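PDB 1SZ9: PCF11 protein from Saccharomyces cerevisiae, which binds the carboxy-terminal domain of RNA polymerase II through its CTD-interacting domain and takes part in 3'-end processing of messenger RNA. Local coordinates for residues Leu113-Asn116 and Pro121-Glu124; Ser69-Lys72 and Tyr78-Tyr81. All coordinates share one frame; numbering follows the deposited sequence.

Interaction 1: residues Leu113-Asn116 and Pro121-Glu124; sequences LNPN and PLFE
P115 lies against the start of the L122 side chain, the leucine passing slantwise across the ring. From the P115 backbone the ring can be followed round. CB touches L122 CD1 at 4.0 Å and has L122 CB at nearly the same range. P115 CG, the tip, bridges side chain and main chain, 4.0 Å from L122 CB and 3.8 Å from L122 N. P115 CD, closing back to the proline nitrogen, also reaches L122 N at 3.8 Å and lies a little farther from the carbonyl carbon of P121. Leucine suits the opposing place because its CB and CD1 offer apolar surface to the apolar ring; with CG anti to the backbone N (chi1 -169°), CD1 is carried alongside P115 CB. These residues belong to the loop joining helix 99-112 to helix 125-137 in the all-helical, armadillo-like CID fold, and this contact draws the two limbs of the loop together. Its turn is tied by polar groups: N114 OD1 accepts from G119 N and N114 ND2 donates to D117 OD1, while P115 O bonds to the T118 hydroxyl. At the other end of the contact, the carbonyl oxygen of L113 packs against P121, 3.9 Å from its CA and 4.1 Å from its CG. P121 lacks an N-H, so its contact with this oxygen is packing alone; the L113 and P121 side chains both rest on L128 of helix 125-137.

Interaction 2: residues Ser69-Lys72 and Tyr78-Tyr81; sequences SICK and YTIY
Two first torsions bring I70 and Y78 together. On I70 the methyl CG2 is anti to the backbone N and CG1 anti to the carbonyl carbon (chi1 -73°), while Y78 places its ring anti to its own carbonyl carbon (chi1 -59°). The result is a CH-pi contact: I70 CG2 sits over one face of the Y78 ring, 3.8 Å from the centroid and 28° off the ring normal. The methyl is displaced toward the root of the ring, where it is 3.4 Å from Y78 CG and 3.6 Å from Y78 CB. A beta-branched residue suits this place, since its methyl is carried directly on CB and reaches the ring; the I70 side chain also packs on T31, A34 and I48. One residue on, the backbones come closest, with the CA atoms of C71 and T79 5.2 Å apart. C71 is small enough to permit this approach. Its SG packs against the main chain of Y78, 4.0 Å from Y78 O, and its CB meets the T79 methyl CG2, which also lies 3.6 Å from C71 O. The contact thus joins the last turn of helix 57-73 to the first turn of helix 78-83, a short helix-to-helix connection within the CID fold. Y78 has two roles: its ring packs here, and its hydroxyl bonds to the A34 carbonyl oxygen of helix 24-36. With a methyl over one face near its root and its far end held by that bond, the ring is probably well fixed, and the two helices are held here by buried apolar and CH-pi packing, with the Y78 hydroxyl satisfied by A34 O.

In the fold
Along the chain, interaction 2 comes first: 69-72, near the end of helix 57-73, meets 78-81 on helix 78-83 and closes a five-residue link. The chain then runs through helices 86-95 and 99-112 before interaction 1 closes a second short loop, bringing 121-124 back to 113-116 ahead of helix 125-137. The two closures follow in series, neither crossing nor enclosing the other, yet they touch in space, their centres about 10 Å apart. F123 inserts its ring beside C71 and T79, and L122 rests on K72 and T79. The loop leading to helix 125-137 is thereby seated on the junction of helices 57-73 and 78-83.

Interaction 1: residues Leu113-Asn116 and Pro121-Glu124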
loop_
_atom_site.group_PDB
_atom_site.type_symbol
_atom_site.label_atom_id
_atom_site.label_comp_id
_atom_site.label_asym_id
_atom_site.label_seq_id
_atom_site.Cartn_x
_atom_site.Cartn_y
_atom_site.Cartn_z
ATOM N N LEU A 113 8.654 -2.491 -9.068
ATOM C CA LEU A 113 9.708 -3.323 -9.679
ATOM C C LEU A 113 11.075 -2.624 -9.654
ATOM O O LEU A 113 12.106 -3.269 -9.709
ATOM C CB LEU A 113 9.332 -3.672 -11.127
ATOM C CG LEU A 113 8.611 -4.988 -11.460
ATOM C CD1 LEU A 113 8.033 -5.662 -10.231
ATOM C CD2 LEU A 113 7.551 -4.702 -12.499
ATOM N N ASN A 114 11.076 -1.304 -9.568
ATOM C CA ASN A 114 12.316 -0.535 -9.511
ATOM C C ASN A 114 12.054 0.739 -8.694
ATOM O O ASN A 114 12.115 1.857 -9.215
ATOM C CB ASN A 114 12.800 -0.195 -10.932
ATOM C CG ASN A 114 14.134 0.558 -10.931
ATOM O OD1 ASN A 114 15.008 0.277 -10.108
ATOM N ND2 ASN A 114 14.293 1.513 -11.859
ATOM N N PRO A 115 11.778 0.582 -7.385
ATOM C CA PRO A 115 11.495 1.733 -6.515
ATOM C C PRO A 115 12.677 2.697 -6.369
ATOM O O PRO A 115 13.793 2.272 -6.089
ATOM C CB PRO A 115 11.141 1.084 -5.189
ATOM C CG PRO A 115 12.092 -0.104 -5.153
ATOM C CD PRO A 115 12.014 -0.640 -6.587
ATOM N N ASN A 116 12.421 3.985 -6.570
ATOM C CA ASN A 116 13.469 4.986 -6.436
ATOM C C ASN A 116 14.698 4.662 -7.277
ATOM O O ASN A 116 15.811 5.023 -6.914
ATOM C CB ASN A 116 13.853 5.105 -4.954
ATOM C CG ASN A 116 12.658 5.484 -4.083
ATOM O OD1 ASN A 116 12.293 4.770 -3.144
ATOM N ND2 ASN A 116 12.043 6.600 -4.405
ATOM N N PRO A 121 13.580 -4.813 -6.425
ATOM C CA PRO A 121 12.127 -4.819 -6.178
ATOM C C PRO A 121 11.757 -4.404 -4.747
ATOM O O PRO A 121 12.426 -4.783 -3.787
ATOM C CB PRO A 121 11.725 -6.262 -6.488
ATOM C CG PRO A 121 12.748 -6.662 -7.552
ATOM C CD PRO A 121 14.029 -6.100 -6.988
ATOM N N LEU A 122 10.684 -3.631 -4.621
ATOM C CA LEU A 122 10.230 -3.138 -3.328
ATOM C C LEU A 122 9.783 -4.230 -2.350
ATOM O O LEU A 122 10.041 -4.150 -1.159
ATOM C CB LEU A 122 9.093 -2.119 -3.536
ATOM C CG LEU A 122 8.626 -1.262 -2.340
ATOM C CD1 LEU A 122 9.796 -0.476 -1.709
ATOM C CD2 LEU A 122 7.563 -0.322 -2.809
ATOM N N PHE A 123 9.121 -5.254 -2.867
ATOM C CA PHE A 123 8.604 -6.327 -2.036
ATOM C C PHE A 123 9.168 -7.695 -2.407
ATOM O O PHE A 123 9.854 -7.866 -3.425
ATOM C CB PHE A 123 7.082 -6.380 -2.187
ATOM C CG PHE A 123 6.393 -5.091 -1.828
ATOM C CD1 PHE A 123 6.170 -4.754 -0.493
ATOM C CD2 PHE A 123 5.970 -4.216 -2.823
ATOM C CE1 PHE A 123 5.532 -3.564 -0.162
ATOM C CE2 PHE A 123 5.334 -3.024 -2.502
ATOM C CZ PHE A 123 5.112 -2.693 -1.169
ATOM N N GLU A 124 8.848 -8.668 -1.564
ATOM C CA GLU A 124 9.250 -10.045 -1.790
ATOM C C GLU A 124 8.977 -10.390 -3.260
ATOM O O GLU A 124 7.873 -10.138 -3.799
ATOM C CB GLU A 124 8.452 -10.967 -0.872
ATOM C CG GLU A 124 8.920 -10.936 0.581
ATOM C CD GLU A 124 8.238 -11.992 1.446
ATOM O OE1 GLU A 124 8.218 -13.175 1.037
ATOM O OE2 GLU A 124 7.731 -11.641 2.538
#

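Interaction 2: residues Ser69-Lys72 and Tyr78-Tyr81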
loop_
_atom_site.group_PDB
_atom_site.type_symbol
_atom_site.label_atom_id
_atom_site.label_comp_id
_atom_site.label_asym_id
_atom_site.label_seq_id
_atom_site.Cartn_x
_atom_site.Cartn_y
_atom_site.Cartn_z
ATOM N N SER A 69 3.857 4.888 -0.115
ATOM C CA SER A 69 4.736 5.924 0.433
ATOM C C SER A 69 5.542 5.392 1.621
ATOM O O SER A 69 6.756 5.572 1.694
ATOM C CB SER A 69 3.911 7.160 0.832
ATOM O OG SER A 69 4.729 8.187 1.370
ATOM N N ILE A 70 4.867 4.712 2.539
ATOM C CA ILE A 70 5.538 4.138 3.694
ATOM C C ILE A 70 6.632 3.141 3.278
ATOM O O ILE A 70 7.754 3.176 3.795
ATOM C CB ILE A 70 4.503 3.456 4.628
ATOM C CG1 ILE A 70 3.690 4.543 5.356
ATOM C CG2 ILE A 70 5.201 2.494 5.608
ATOM C CD1 ILE A 70 2.398 4.020 5.976
ATOM N N CYS A 71 6.327 2.260 2.332
ATOM C CA CYS A 71 7.324 1.298 1.890
ATOM C C CYS A 71 8.507 1.919 1.148
ATOM O O CYS A 71 9.657 1.559 1.391
ATOM C CB CYS A 71 6.675 0.231 1.017
ATOM S SG CYS A 71 5.613 -0.857 1.965
ATOM N N LYS A 72 8.224 2.843 0.237
ATOM C CA LYS A 72 9.276 3.504 -0.534
ATOM C C LYS A 72 10.155 4.474 0.265
ATOM O O LYS A 72 11.339 4.617 -0.021
ATOM C CB LYS A 72 8.665 4.276 -1.696
ATOM C CG LYS A 72 8.372 3.424 -2.918
ATOM C CD LYS A 72 7.761 4.262 -4.016
ATOM C CE LYS A 72 7.537 3.449 -5.288
ATOM N NZ LYS A 72 6.760 4.267 -6.255
ATOM N N TYR A 78 8.270 -2.314 7.098
ATOM C CA TYR A 78 7.029 -2.242 6.335
ATOM C C TYR A 78 7.070 -3.012 5.009
ATOM O O TYR A 78 6.112 -3.695 4.667
ATOM C CB TYR A 78 6.658 -0.774 6.122
ATOM C CG TYR A 78 6.471 -0.042 7.429
ATOM C CD1 TYR A 78 5.333 -0.245 8.218
ATOM C CD2 TYR A 78 7.461 0.823 7.905
ATOM C CE1 TYR A 78 5.191 0.401 9.456
ATOM C CE2 TYR A 78 7.333 1.464 9.135
ATOM C CZ TYR A 78 6.202 1.251 9.901
ATOM O OH TYR A 78 6.107 1.902 11.109
ATOM N N THR A 79 8.181 -2.918 4.276
ATOM C CA THR A 79 8.327 -3.636 3.017
ATOM C C THR A 79 8.157 -5.140 3.266
ATOM O O THR A 79 7.598 -5.866 2.439
ATOM C CB THR A 79 9.729 -3.414 2.392
ATOM O OG1 THR A 79 10.723 -3.571 3.411
ATOM C CG2 THR A 79 9.848 -2.025 1.746
ATOM N N ILE A 80 8.652 -5.600 4.414
ATOM C CA ILE A 80 8.560 -7.007 4.784
ATOM C C ILE A 80 7.141 -7.353 5.209
ATOM O O ILE A 80 6.549 -8.303 4.699
ATOM C CB ILE A 80 9.541 -7.344 5.945
ATOM C CG1 ILE A 80 10.986 -7.153 5.468
ATOM C CG2 ILE A 80 9.330 -8.771 6.430
ATOM C CD1 ILE A 80 12.013 -7.216 6.581
ATOM N N TYR A 81 6.589 -6.574 6.132
ATOM C CA TYR A 81 5.240 -6.831 6.620
ATOM C C TYR A 81 4.133 -6.767 5.566
ATOM O O TYR A 81 3.288 -7.650 5.532
ATOM C CB TYR A 81 4.900 -5.881 7.765
ATOM C CG TYR A 81 5.788 -6.029 8.988
ATOM C CD1 TYR A 81 6.787 -7.013 9.049
ATOM C CD2 TYR A 81 5.627 -5.182 10.083
ATOM C CE1 TYR A 81 7.608 -7.145 10.174
ATOM C CE2 TYR A 81 6.434 -5.299 11.212
ATOM C CZ TYR A 81 7.425 -6.280 11.251
ATOM O OH TYR A 81 8.238 -6.372 12.355
#